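Local coordinates for capsid protein (Turnip yellow mosaic virus, PDB 2FZ2), which self-assembles as 180 copies into the T=3 icosahedral capsid that encloses the single-stranded RNA genome of the virus, at residues T13-T18 against L134-P139; H68-S73 against Q138-D143; E72-T77 against I171-T176; V96-P101 against L148-L153. One frame throughout, in Å; residues are numbered along the deposited sequence.

Overall arrangement
Contacts 2, 3 and 4 lie in the two sheets of a viral jelly roll, while contact 1 adds the N-terminal arm. Contact 3 is the most central, about 5 Å from the chain centre to its own centre, and is a regular antiparallel ladder. Contact 2 continues from it along strand 66-80, but there a bulge breaks the regular pattern and a His-carboxylate pair is added at its end. Contact 4 belongs to the opposing sheet, where a strand pair opens into a turn gripped by a lysine. Contact 1, about 15 Å out, rests on methionine and methyl contacts beside bound RNA. It meets contact 4 through Met-137 and Gln-138, and both touch a neighbouring subunit.

Contact 1: residues T13-T18 against L134-P139; sequences TVTVAT and LEMMQP. Unlike the reference sequence in segment 134-139: Gln-138 (reference Asn). With nucleotides of chain A.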
loop_
_atom_site.group_PDB
_atom_site.type_symbol
_atom_site.label_atom_id
_atom_site.label_comp_id
_atom_site.label_asym_id
_atom_site.label_seq_id
_atom_site.Cartn_x
_atom_site.Cartn_y
_atom_site.Cartn_z
ATOM N N THR D 13 31.529 90.799 -65.394
ATOM C CA THR D 13 31.146 91.057 -64.009
ATOM C C THR D 13 29.657 90.820 -63.860
ATOM O O THR D 13 28.938 90.645 -64.842
ATOM C CB THR D 13 31.442 92.478 -63.541
ATOM O OG1 THR D 13 31.554 92.480 -62.110
ATOM C CG2 THR D 13 30.327 93.404 -63.935
ATOM N N VAL D 14 29.182 90.839 -62.627
ATOM C CA VAL D 14 27.777 90.570 -62.391
ATOM C C VAL D 14 26.911 91.820 -62.387
ATOM O O VAL D 14 27.053 92.697 -61.526
ATOM C CB VAL D 14 27.616 89.792 -61.076
ATOM C CG1 VAL D 14 28.565 90.369 -60.022
ATOM C CG2 VAL D 14 26.182 89.823 -60.619
ATOM N N THR D 15 26.021 91.888 -63.373
ATOM C CA THR D 15 25.100 93.006 -63.510
ATOM C C THR D 15 23.808 92.503 -64.189
ATOM O O THR D 15 23.832 91.891 -65.264
ATOM C CB THR D 15 25.779 94.167 -64.280
ATOM O OG1 THR D 15 25.000 95.356 -64.152
ATOM C CG2 THR D 15 25.931 93.846 -65.710
ATOM N N VAL D 16 22.677 92.739 -63.528
ATOM C CA VAL D 16 21.387 92.264 -64.020
ATOM C C VAL D 16 20.469 93.307 -64.574
ATOM O O VAL D 16 20.667 94.487 -64.371
ATOM C CB VAL D 16 20.570 91.589 -62.920
ATOM C CG1 VAL D 16 20.019 90.244 -63.432
ATOM C CG2 VAL D 16 21.410 91.444 -61.667
ATOM N N ALA D 17 19.429 92.835 -65.247
ATOM C CA ALA D 17 18.416 93.697 -65.816
ATOM C C ALA D 17 17.106 93.270 -65.179
ATOM O O ALA D 17 16.980 92.131 -64.714
ATOM C CB ALA D 17 18.351 93.503 -67.310
ATOM N N THR D 18 16.143 94.184 -65.121
ATOM C CA THR D 18 14.840 93.850 -64.561
ATOM C C THR D 18 14.025 93.604 -65.814
ATOM O O THR D 18 14.047 94.419 -66.728
ATOM C CB THR D 18 14.218 95.023 -63.731
ATOM O OG1 THR D 18 14.643 96.273 -64.287
ATOM C CG2 THR D 18 14.648 94.943 -62.223
ATOM N N LEU D 134 25.027 88.008 -72.543
ATOM C CA LEU D 134 23.647 88.374 -72.250
ATOM C C LEU D 134 23.403 88.227 -70.758
ATOM O O LEU D 134 22.450 88.780 -70.199
ATOM C CB LEU D 134 22.688 87.460 -73.019
ATOM C CG LEU D 134 22.933 87.083 -74.489
ATOM C CD1 LEU D 134 23.185 88.347 -75.296
ATOM C CD2 LEU D 134 24.106 86.086 -74.589
ATOM N N GLU D 135 24.282 87.451 -70.134
ATOM C CA GLU D 135 24.250 87.171 -68.704
ATOM C C GLU D 135 24.183 88.528 -68.000
ATOM O O GLU D 135 23.457 88.714 -67.019
ATOM C CB GLU D 135 25.526 86.381 -68.318
ATOM C CG GLU D 135 25.636 84.946 -68.958
ATOM C CD GLU D 135 26.264 84.900 -70.389
ATOM O OE1 GLU D 135 27.170 85.714 -70.680
ATOM O OE2 GLU D 135 25.858 84.040 -71.223
ATOM N N MET D 136 24.910 89.492 -68.555
ATOM C CA MET D 136 24.959 90.826 -67.997
ATOM C C MET D 136 24.413 91.890 -68.942
ATOM O O MET D 136 24.938 93.006 -69.045
ATOM C CB MET D 136 26.395 91.144 -67.584
ATOM C CG MET D 136 27.356 91.509 -68.715
ATOM S SD MET D 136 29.093 91.392 -68.155
ATOM C CE MET D 136 29.078 89.707 -67.584
ATOM N N MET D 137 23.346 91.532 -69.635
ATOM C CA MET D 137 22.697 92.446 -70.556
ATOM C C MET D 137 21.215 92.220 -70.454
ATOM O O MET D 137 20.735 91.446 -69.613
ATOM C CB MET D 137 23.106 92.179 -71.993
ATOM C CG MET D 137 24.543 92.401 -72.270
ATOM S SD MET D 137 24.736 93.933 -73.103
ATOM C CE MET D 137 26.427 94.358 -72.589
ATOM N N GLN D 138 20.498 92.892 -71.339
ATOM C CA GLN D 138 19.057 92.801 -71.399
ATOM C C GLN D 138 18.692 91.994 -72.625
ATOM O O GLN D 138 18.576 92.543 -73.718
ATOM C CB GLN D 138 18.469 94.192 -71.521
ATOM C CG GLN D 138 17.451 94.480 -70.482
ATOM C CD GLN D 138 16.276 93.553 -70.585
ATOM O OE1 GLN D 138 15.197 93.860 -70.075
ATOM N NE2 GLN D 138 16.468 92.405 -71.245
ATOM N N PRO D 139 18.496 90.680 -72.456
ATOM C CA PRO D 139 18.147 89.744 -73.538
ATOM C C PRO D 139 16.914 90.056 -74.376
ATOM O O PRO D 139 16.880 89.745 -75.566
ATOM C CB PRO D 139 18.011 88.393 -72.836
ATOM C CG PRO D 139 17.904 88.716 -71.369
ATOM C CD PRO D 139 18.618 90.009 -71.150
ATOM P P C A 2 38.049 88.912 -62.969
ATOM O OP1 C A 2 37.847 90.365 -62.726
ATOM O OP2 C A 2 38.636 88.067 -61.893
ATOM O "O5'" C A 2 36.621 88.301 -63.318
ATOM C "C5'" C A 2 35.708 87.983 -62.269
ATOM C "C4'" C A 2 34.331 87.751 -62.829
ATOM O "O4'" C A 2 34.445 86.785 -63.912
ATOM C "C3'" C A 2 33.320 87.153 -61.852
ATOM O "O3'" C A 2 32.664 88.173 -61.050
ATOM C "C2'" C A 2 32.374 86.442 -62.820
ATOM O "O2'" C A 2 31.519 87.371 -63.464
ATOM C "C1'" C A 2 33.358 85.880 -63.862
ATOM N N1 C A 2 33.890 84.501 -63.636
ATOM C C2 C A 2 33.389 83.442 -64.431
ATOM O O2 C A 2 32.537 83.689 -65.309
ATOM N N3 C A 2 33.851 82.181 -64.222
ATOM C C4 C A 2 34.770 81.950 -63.282
ATOM N N4 C A 2 35.180 80.689 -63.117
ATOM C C5 C A 2 35.306 82.999 -62.472
ATOM C C6 C A 2 34.843 84.245 -62.679
#
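In the extended N-terminal arm that precedes the first long strand of the jelly roll, Thr-15 and Ala-17 lie over the loop 134-139. The two segments run in roughly the same direction, 41° apart end to end, and the joint is made by van der Waals contact. Thr-15 supplies its methyl: CG2 packs on Met-136 CB, at a modelled spacing that is probably too close, the two side chains crossing at about a right angle. With OG1 set anti to the backbone N (chi1 -167°), the hydroxyl is directed instead to the backbone carbonyl of Pro-182 of a neighbouring subunit. The Thr-15 carbonyl oxygen completes this part, with Met-136 CA 3.1 Å away in a CA-H...O contact. Met-136 then bends at its third torsion and brings the thioether back toward Thr-13, where SD comes to 3.4 Å from Thr-13 O. Farther along, Ala-17 points its CB at the loop and touches Gln-138 CG at 3.4 Å. Glu-135 turns its carboxylate away to a salt bridge with Arg-12, which also packs on Met-136. At the start of 13-18, Thr-13 CA approaches O2' of cytidine C2 of chain A to 3.7 Å. This fits the N-terminal arms of icosahedral jelly-roll coat proteins, which commonly reach along subunit interfaces near the RNA.

Contact 2: residues H68-S73 against Q138-D143; sequences HASLES and QPRVKD. Unlike the reference sequence in segment 138-143: Gln-138 (reference Asn).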
loop_
_atom_site.group_PDB
_atom_site.type_symbol
_atom_site.label_atom_id
_atom_site.label_comp_id
_atom_site.label_asym_id
_atom_site.label_seq_id
_atom_site.Cartn_x
_atom_site.Cartn_y
_atom_site.Cartn_z
ATOM N N HIS D 68 6.658 89.091 -78.383
ATOM C CA HIS D 68 7.851 88.983 -77.548
ATOM C C HIS D 68 8.910 88.143 -78.200
ATOM O O HIS D 68 8.598 87.195 -78.924
ATOM C CB HIS D 68 7.554 88.364 -76.192
ATOM C CG HIS D 68 6.298 88.859 -75.571
ATOM N ND1 HIS D 68 6.279 89.894 -74.663
ATOM C CD2 HIS D 68 5.013 88.471 -75.732
ATOM C CE1 HIS D 68 5.034 90.125 -74.291
ATOM N NE2 HIS D 68 4.247 89.274 -74.926
ATOM N N ALA D 69 10.162 88.490 -77.903
ATOM C CA ALA D 69 11.322 87.799 -78.438
ATOM C C ALA D 69 12.594 88.219 -77.713
ATOM O O ALA D 69 12.984 89.386 -77.764
ATOM C CB ALA D 69 11.462 88.098 -79.902
ATOM N N SER D 70 13.219 87.248 -77.046
ATOM C CA SER D 70 14.465 87.429 -76.304
ATOM C C SER D 70 15.589 86.863 -77.157
ATOM O O SER D 70 15.335 86.217 -78.158
ATOM C CB SER D 70 14.417 86.648 -74.987
ATOM O OG SER D 70 14.038 87.464 -73.887
ATOM N N LEU D 71 16.831 87.087 -76.740
ATOM C CA LEU D 71 18.012 86.596 -77.456
ATOM C C LEU D 71 18.614 85.384 -76.765
ATOM O O LEU D 71 19.135 85.511 -75.656
ATOM C CB LEU D 71 19.063 87.682 -77.493
ATOM C CG LEU D 71 18.946 88.542 -78.727
ATOM C CD1 LEU D 71 19.876 89.743 -78.656
ATOM C CD2 LEU D 71 19.281 87.663 -79.898
ATOM N N GLU D 72 18.570 84.217 -77.405
ATOM C CA GLU D 72 19.118 83.015 -76.773
ATOM C C GLU D 72 20.651 82.988 -76.742
ATOM O O GLU D 72 21.255 82.538 -75.760
ATOM C CB GLU D 72 18.584 81.749 -77.462
ATOM C CG GLU D 72 18.120 80.642 -76.498
ATOM C CD GLU D 72 16.783 80.954 -75.807
ATOM O OE1 GLU D 72 16.447 82.151 -75.628
ATOM O OE2 GLU D 72 16.066 79.991 -75.440
ATOM N N SER D 73 21.275 83.467 -77.812
ATOM C CA SER D 73 22.728 83.509 -77.894
ATOM C C SER D 73 23.126 84.572 -78.906
ATOM O O SER D 73 22.434 84.797 -79.900
ATOM C CB SER D 73 23.288 82.141 -78.300
ATOM O OG SER D 73 22.635 81.608 -79.447
ATOM N N GLN D 138 20.498 92.892 -71.339
ATOM C CA GLN D 138 19.057 92.801 -71.399
ATOM C C GLN D 138 18.692 91.994 -72.625
ATOM O O GLN D 138 18.576 92.543 -73.718
ATOM C CB GLN D 138 18.469 94.192 -71.521
ATOM C CG GLN D 138 17.451 94.480 -70.482
ATOM C CD GLN D 138 16.276 93.553 -70.585
ATOM O OE1 GLN D 138 15.197 93.860 -70.075
ATOM N NE2 GLN D 138 16.468 92.405 -71.245
ATOM N N PRO D 139 18.496 90.680 -72.456
ATOM C CA PRO D 139 18.147 89.744 -73.538
ATOM C C PRO D 139 16.914 90.056 -74.376
ATOM O O PRO D 139 16.880 89.745 -75.566
ATOM C CB PRO D 139 18.011 88.393 -72.836
ATOM C CG PRO D 139 17.904 88.716 -71.369
ATOM C CD PRO D 139 18.618 90.009 -71.150
ATOM N N ARG D 140 15.904 90.666 -73.766
ATOM C CA ARG D 140 14.666 90.965 -74.474
ATOM C C ARG D 140 14.828 92.061 -75.539
ATOM O O ARG D 140 15.347 93.138 -75.265
ATOM C CB ARG D 140 13.567 91.288 -73.442
ATOM C CG ARG D 140 13.379 90.147 -72.394
ATOM C CD ARG D 140 12.097 90.237 -71.554
ATOM N NE ARG D 140 11.117 89.206 -71.898
ATOM C CZ ARG D 140 10.460 88.463 -71.009
ATOM N NH1 ARG D 140 10.696 88.648 -69.714
ATOM N NH2 ARG D 140 9.554 87.555 -71.414
ATOM N N VAL D 141 14.398 91.761 -76.765
ATOM C CA VAL D 141 14.505 92.696 -77.890
ATOM C C VAL D 141 13.156 93.114 -78.501
ATOM O O VAL D 141 13.098 93.921 -79.442
ATOM C CB VAL D 141 15.372 92.105 -78.985
ATOM C CG1 VAL D 141 16.656 91.595 -78.386
ATOM C CG2 VAL D 141 14.636 90.976 -79.654
ATOM N N LYS D 142 12.080 92.527 -77.990
ATOM C CA LYS D 142 10.729 92.885 -78.400
ATOM C C LYS D 142 9.885 92.435 -77.232
ATOM O O LYS D 142 9.939 91.264 -76.831
ATOM C CB LYS D 142 10.285 92.171 -79.688
ATOM C CG LYS D 142 8.933 92.686 -80.271
ATOM C CD LYS D 142 8.953 92.824 -81.814
ATOM C CE LYS D 142 7.540 92.875 -82.460
ATOM N NZ LYS D 142 7.561 93.021 -83.966
ATOM N N ASP D 143 9.153 93.378 -76.647
ATOM C CA ASP D 143 8.292 93.037 -75.528
ATOM C C ASP D 143 7.130 93.986 -75.430
ATOM O O ASP D 143 6.954 94.842 -76.303
ATOM C CB ASP D 143 9.059 93.054 -74.213
ATOM C CG ASP D 143 8.606 91.963 -73.283
ATOM O OD1 ASP D 143 8.552 92.183 -72.059
ATOM O OD2 ASP D 143 8.301 90.868 -73.791
#
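With CG anti to its carbonyl carbon (chi1 -42°), the ring of His-68 is turned edge-on toward Asp-143, whose own side chain bends back to meet it. ND1 faces Asp-143 OD2, and the oxygen lies near the ring plane. The modelled separation is implausibly short, so the details of this bond are doubtful, although the facing of ND1 and OD2 fits a His-carboxylate pair. Ring and carboxylate planes stand 68° apart. The other ring nitrogen, NE2, bonds to Val-16 O of a neighbouring subunit. Asp-143 OD1 is held by Tyr-147 OH and by Thr-18 OG1 of the same neighbouring subunit. These segments pair strand 66-80 with strand 140-142, at the edge of the BIDG sheet of the jelly roll, and the pairing is irregular. Val-141 and Lys-142 both face Ala-69 in a classic beta bulge: Ala-69 O accepts from Val-141 N at 2.9 Å and, weakly, from Lys-142 N at 3.3 Å. Ala-69 N in turn donates to Lys-142 O at 3.0 Å. Beyond the bulge, Leu-71 N reaches Pro-139 O at 2.9 Å, in a weak, bent bond. On the apolar side Leu-71 and Val-141 cross at about a right angle, CD1 of the leucine 3.7 Å from CG1 of the valine. Ser-70 OG instead lies against the aliphatic stem of Arg-140, beside CG.

Contact 3: residues E72-T77 against I171-T176; sequences ESLWVT and ITVSGT
Trp-75 and Ser-174 sit in the tightly bonded middle of an antiparallel ladder, in which strands 73-77 and 171-176 run 161° apart with their axes 4.6 Å from each other. Their backbones exchange two bonds, Trp-75 N to Ser-174 O and Ser-174 N to Trp-75 O, each 2.9 Å. The next bonded pair is joined just as firmly, Thr-77 N reaching Thr-172 O almost straight, at 175°. The indole is folded back over the partner strand because CG lies between the backbone N and the carbonyl carbon (chi1 69°). One face therefore rests over Ser-174 O, 3.6 Å below the plane and offset toward the rim. Its NE1 makes a weak bond to Thr-77 OG1, which lies at the ring edge in plane. On the other face of the sheet the packing is apolar: Leu-74 CD1 meets Val-173 CG2 at 3.9 Å, and Val-76 lies beside Ile-171, their CG2 atoms 3.7 Å apart. The solvent end is looser. Glu-72 is exposed and its carboxylate leads away from the partner strand, while Glu-72 and Ser-73 together face Thr-176 in a classic beta bulge. Thr-176 O accepts from both, the bond from Ser-73 N being the longer at 3.3 Å. Strand 30-42 flanks 171-176 and strand 128-131 flanks 72-77, giving the B-I-D-G order, while Trp-95 of the opposing sheet packs on Leu-74, Val-76 and Val-173.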
loop_
_atom_site.group_PDB
_atom_site.type_symbol
_atom_site.label_atom_id
_atom_site.label_comp_id
_atom_site.label_asym_id
_atom_site.label_seq_id
_atom_site.Cartn_x
_atom_site.Cartn_y
_atom_site.Cartn_z
ATOM N N GLU D 72 18.570 84.217 -77.405
ATOM C CA GLU D 72 19.118 83.015 -76.773
ATOM C C GLU D 72 20.651 82.988 -76.742
ATOM O O GLU D 72 21.255 82.538 -75.760
ATOM C CB GLU D 72 18.584 81.749 -77.462
ATOM C CG GLU D 72 18.120 80.642 -76.498
ATOM C CD GLU D 72 16.783 80.954 -75.807
ATOM O OE1 GLU D 72 16.447 82.151 -75.628
ATOM O OE2 GLU D 72 16.066 79.991 -75.440
ATOM N N SER D 73 21.275 83.467 -77.812
ATOM C CA SER D 73 22.728 83.509 -77.894
ATOM C C SER D 73 23.126 84.572 -78.906
ATOM O O SER D 73 22.434 84.797 -79.900
ATOM C CB SER D 73 23.288 82.141 -78.300
ATOM O OG SER D 73 22.635 81.608 -79.447
ATOM N N LEU D 74 24.247 85.231 -78.660
ATOM C CA LEU D 74 24.670 86.285 -79.563
ATOM C C LEU D 74 26.164 86.518 -79.496
ATOM O O LEU D 74 26.742 86.538 -78.414
ATOM C CB LEU D 74 23.947 87.577 -79.199
ATOM C CG LEU D 74 24.581 88.850 -79.739
ATOM C CD1 LEU D 74 24.358 88.865 -81.233
ATOM C CD2 LEU D 74 23.983 90.089 -79.090
ATOM N N TRP D 75 26.783 86.701 -80.653
ATOM C CA TRP D 75 28.204 86.965 -80.694
ATOM C C TRP D 75 28.521 87.697 -81.969
ATOM O O TRP D 75 27.676 87.843 -82.841
ATOM C CB TRP D 75 29.008 85.671 -80.656
ATOM C CG TRP D 75 28.867 84.866 -81.904
ATOM C CD1 TRP D 75 29.612 84.972 -83.045
ATOM C CD2 TRP D 75 27.896 83.851 -82.154
ATOM N NE1 TRP D 75 29.161 84.083 -83.995
ATOM C CE2 TRP D 75 28.106 83.385 -83.470
ATOM C CE3 TRP D 75 26.863 83.290 -81.393
ATOM C CZ2 TRP D 75 27.324 82.387 -84.036
ATOM C CZ3 TRP D 75 26.085 82.297 -81.957
ATOM C CH2 TRP D 75 26.318 81.857 -83.265
ATOM N N VAL D 76 29.761 88.145 -82.075
ATOM C CA VAL D 76 30.206 88.858 -83.249
ATOM C C VAL D 76 31.445 88.155 -83.762
ATOM O O VAL D 76 32.286 87.690 -82.987
ATOM C CB VAL D 76 30.568 90.293 -82.903
ATOM C CG1 VAL D 76 31.432 90.299 -81.655
ATOM C CG2 VAL D 76 31.288 90.951 -84.069
ATOM N N THR D 77 31.559 88.082 -85.077
ATOM C CA THR D 77 32.693 87.432 -85.689
ATOM C C THR D 77 33.495 88.372 -86.565
ATOM O O THR D 77 32.943 89.198 -87.297
ATOM C CB THR D 77 32.265 86.293 -86.600
ATOM O OG1 THR D 77 31.138 85.588 -86.051
ATOM C CG2 THR D 77 33.434 85.383 -86.821
ATOM N N ILE D 171 32.923 91.975 -90.579
ATOM C CA ILE D 171 32.418 91.775 -89.262
ATOM C C ILE D 171 30.952 91.531 -89.325
ATOM O O ILE D 171 30.193 92.355 -89.814
ATOM C CB ILE D 171 32.684 92.956 -88.395
ATOM C CG1 ILE D 171 34.151 92.938 -87.984
ATOM C CG2 ILE D 171 31.804 92.880 -87.162
ATOM C CD1 ILE D 171 34.880 94.189 -88.310
ATOM N N THR D 172 30.569 90.363 -88.846
ATOM C CA THR D 172 29.186 89.985 -88.821
ATOM C C THR D 172 28.885 89.639 -87.403
ATOM O O THR D 172 29.755 89.250 -86.623
ATOM C CB THR D 172 28.894 88.735 -89.660
ATOM O OG1 THR D 172 29.059 87.557 -88.852
ATOM C CG2 THR D 172 29.826 88.673 -90.824
ATOM N N VAL D 173 27.628 89.790 -87.072
ATOM C CA VAL D 173 27.197 89.454 -85.767
ATOM C C VAL D 173 26.159 88.387 -86.048
ATOM O O VAL D 173 25.445 88.454 -87.045
ATOM C CB VAL D 173 26.600 90.663 -85.107
ATOM C CG1 VAL D 173 25.134 90.733 -85.396
ATOM C CG2 VAL D 173 26.875 90.609 -83.626
ATOM N N SER D 174 26.094 87.385 -85.195
ATOM C CA SER D 174 25.138 86.324 -85.400
ATOM C C SER D 174 24.660 85.841 -84.051
ATOM O O SER D 174 25.243 86.156 -83.007
ATOM C CB SER D 174 25.793 85.186 -86.177
ATOM O OG SER D 174 27.090 85.582 -86.602
ATOM N N GLY D 175 23.582 85.080 -84.082
ATOM C CA GLY D 175 23.006 84.552 -82.865
ATOM C C GLY D 175 21.653 83.963 -83.201
ATOM O O GLY D 175 21.309 83.772 -84.373
ATOM N N THR D 176 20.870 83.672 -82.178
ATOM C CA THR D 176 19.556 83.102 -82.396
ATOM C C THR D 176 18.618 83.635 -81.314
ATOM O O THR D 176 19.041 83.882 -80.179
ATOM C CB THR D 176 19.626 81.541 -82.382
ATOM O OG1 THR D 176 18.694 81.017 -81.430
ATOM C CG2 THR D 176 21.039 81.060 -82.028
#

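Contact 4: residues V96-P101 against L148-L153; sequences VPAQSP and LDSPKL. Unlike the reference sequence in segment 96-101: Gln-99 (reference Asn).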
loop_
_atom_site.group_PDB
_atom_site.type_symbol
_atom_site.label_atom_id
_atom_site.label_comp_id
_atom_site.label_asym_id
_atom_site.label_seq_id
_atom_site.Cartn_x
_atom_site.Cartn_y
_atom_site.Cartn_z
ATOM N N VAL D 96 28.104 96.172 -74.840
ATOM C CA VAL D 96 27.680 97.103 -73.817
ATOM C C VAL D 96 26.161 97.340 -73.872
ATOM O O VAL D 96 25.550 97.271 -74.935
ATOM C CB VAL D 96 28.465 98.418 -74.021
ATOM C CG1 VAL D 96 27.642 99.410 -74.795
ATOM C CG2 VAL D 96 28.885 98.978 -72.709
ATOM N N PRO D 97 25.526 97.596 -72.718
ATOM C CA PRO D 97 24.078 97.827 -72.753
ATOM C C PRO D 97 23.698 99.133 -73.424
ATOM O O PRO D 97 24.338 100.154 -73.216
ATOM C CB PRO D 97 23.660 97.797 -71.287
ATOM C CG PRO D 97 24.908 98.067 -70.515
ATOM C CD PRO D 97 26.074 97.643 -71.354
ATOM N N ALA D 98 22.652 99.081 -74.234
ATOM C CA ALA D 98 22.163 100.238 -74.960
ATOM C C ALA D 98 22.323 101.559 -74.209
ATOM O O ALA D 98 22.695 102.593 -74.796
ATOM C CB ALA D 98 20.700 100.026 -75.300
ATOM N N GLN D 99 22.029 101.509 -72.910
ATOM C CA GLN D 99 22.085 102.675 -72.041
ATOM C C GLN D 99 23.464 103.217 -71.730
ATOM O O GLN D 99 23.586 104.299 -71.162
ATOM C CB GLN D 99 21.399 102.360 -70.743
ATOM C CG GLN D 99 21.661 100.979 -70.277
ATOM C CD GLN D 99 20.816 100.648 -69.066
ATOM O OE1 GLN D 99 20.896 99.546 -68.503
ATOM N NE2 GLN D 99 19.991 101.610 -68.647
ATOM N N SER D 100 24.506 102.466 -72.063
ATOM C CA SER D 100 25.850 102.956 -71.818
ATOM C C SER D 100 26.195 103.946 -72.912
ATOM O O SER D 100 26.161 103.628 -74.101
ATOM C CB SER D 100 26.855 101.831 -71.814
ATOM O OG SER D 100 28.051 102.322 -71.250
ATOM N N PRO D 101 26.575 105.158 -72.515
ATOM C CA PRO D 101 26.924 106.247 -73.426
ATOM C C PRO D 101 28.313 106.175 -74.009
ATOM O O PRO D 101 28.802 107.174 -74.545
ATOM C CB PRO D 101 26.776 107.471 -72.558
ATOM C CG PRO D 101 27.273 106.968 -71.217
ATOM C CD PRO D 101 26.769 105.551 -71.108
ATOM N N LEU D 148 15.966 99.544 -72.214
ATOM C CA LEU D 148 17.080 100.385 -72.640
ATOM C C LEU D 148 18.459 99.809 -72.367
ATOM O O LEU D 148 19.463 100.523 -72.486
ATOM C CB LEU D 148 16.959 101.776 -72.015
ATOM C CG LEU D 148 15.723 101.909 -71.122
ATOM C CD1 LEU D 148 16.102 101.558 -69.713
ATOM C CD2 LEU D 148 15.174 103.311 -71.167
ATOM N N ASP D 149 18.512 98.532 -71.996
ATOM C CA ASP D 149 19.786 97.878 -71.750
ATOM C C ASP D 149 19.989 96.680 -72.648
ATOM O O ASP D 149 20.746 95.775 -72.300
ATOM C CB ASP D 149 19.958 97.420 -70.291
ATOM C CG ASP D 149 18.647 97.154 -69.582
ATOM O OD1 ASP D 149 18.699 96.791 -68.384
ATOM O OD2 ASP D 149 17.575 97.308 -70.204
ATOM N N SER D 150 19.302 96.655 -73.789
ATOM C CA SER D 150 19.464 95.557 -74.745
ATOM C C SER D 150 20.906 95.668 -75.231
ATOM O O SER D 150 21.557 96.703 -75.057
ATOM C CB SER D 150 18.518 95.724 -75.933
ATOM O OG SER D 150 17.932 97.015 -75.891
ATOM N N PRO D 151 21.425 94.611 -75.849
ATOM C CA PRO D 151 22.802 94.627 -76.342
ATOM C C PRO D 151 23.068 95.662 -77.408
ATOM O O PRO D 151 22.236 95.885 -78.305
ATOM C CB PRO D 151 23.014 93.215 -76.853
ATOM C CG PRO D 151 21.931 92.411 -76.178
ATOM C CD PRO D 151 20.770 93.327 -76.103
ATOM N N LYS D 152 24.240 96.280 -77.284
ATOM C CA LYS D 152 24.740 97.320 -78.183
ATOM C C LYS D 152 26.163 96.894 -78.513
ATOM O O LYS D 152 26.917 96.502 -77.628
ATOM C CB LYS D 152 24.763 98.675 -77.459
ATOM C CG LYS D 152 25.173 99.909 -78.281
ATOM C CD LYS D 152 25.503 101.094 -77.340
ATOM C CE LYS D 152 24.988 102.450 -77.853
ATOM N NZ LYS D 152 25.782 103.631 -77.333
ATOM N N LEU D 153 26.548 96.959 -79.777
ATOM C CA LEU D 153 27.898 96.549 -80.113
ATOM C C LEU D 153 28.754 97.707 -80.579
ATOM O O LEU D 153 28.345 98.500 -81.432
ATOM C CB LEU D 153 27.875 95.468 -81.183
ATOM C CG LEU D 153 29.253 95.091 -81.706
ATOM C CD1 LEU D 153 29.837 93.983 -80.858
ATOM C CD2 LEU D 153 29.135 94.653 -83.135
#
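Val-96 and Lys-152 pair across neighbouring strands 89-97 and 151-158, the E and H strands of the CHEF sheet of the jelly roll. Their backbones are bonded both ways, Val-96 N to Lys-152 O at 3.0 Å and, more weakly, Lys-152 N to Val-96 O. The side chains lie side by side and point the same way. Lys-152 leaves its backbone with CG anti to N (chi1 -176°), CB lying against Val-96 O. Farther out, CD packs on Val-96 CG1 at 3.7 Å, and the chain then bends at its third torsion so that CE passes 3.8 Å from Ala-98 O. The ammonium NZ ends on Ser-100 O, a 3.3 Å hydrogen bond nearly along the C=O axis. The lysine thus spans the type I turn from Pro-97 to Ser-100, which Ser-100 N closes on Pro-97 O. Asp-149, opposite Pro-97, directs OD1 to Ser-144 OG and Arg-67 of a neighbouring subunit, so the loop also faces an interface. Gln-99 runs alongside Asp-149, extended beyond CG, with amide and carboxylate planes 61° apart, and its aliphatic part lies near Leu-148 O. The start of the turn is tied to the partner segment by Ala-98 N, which donates to Ser-150 O at 2.7 Å with an angle of 162° at the hydrogen.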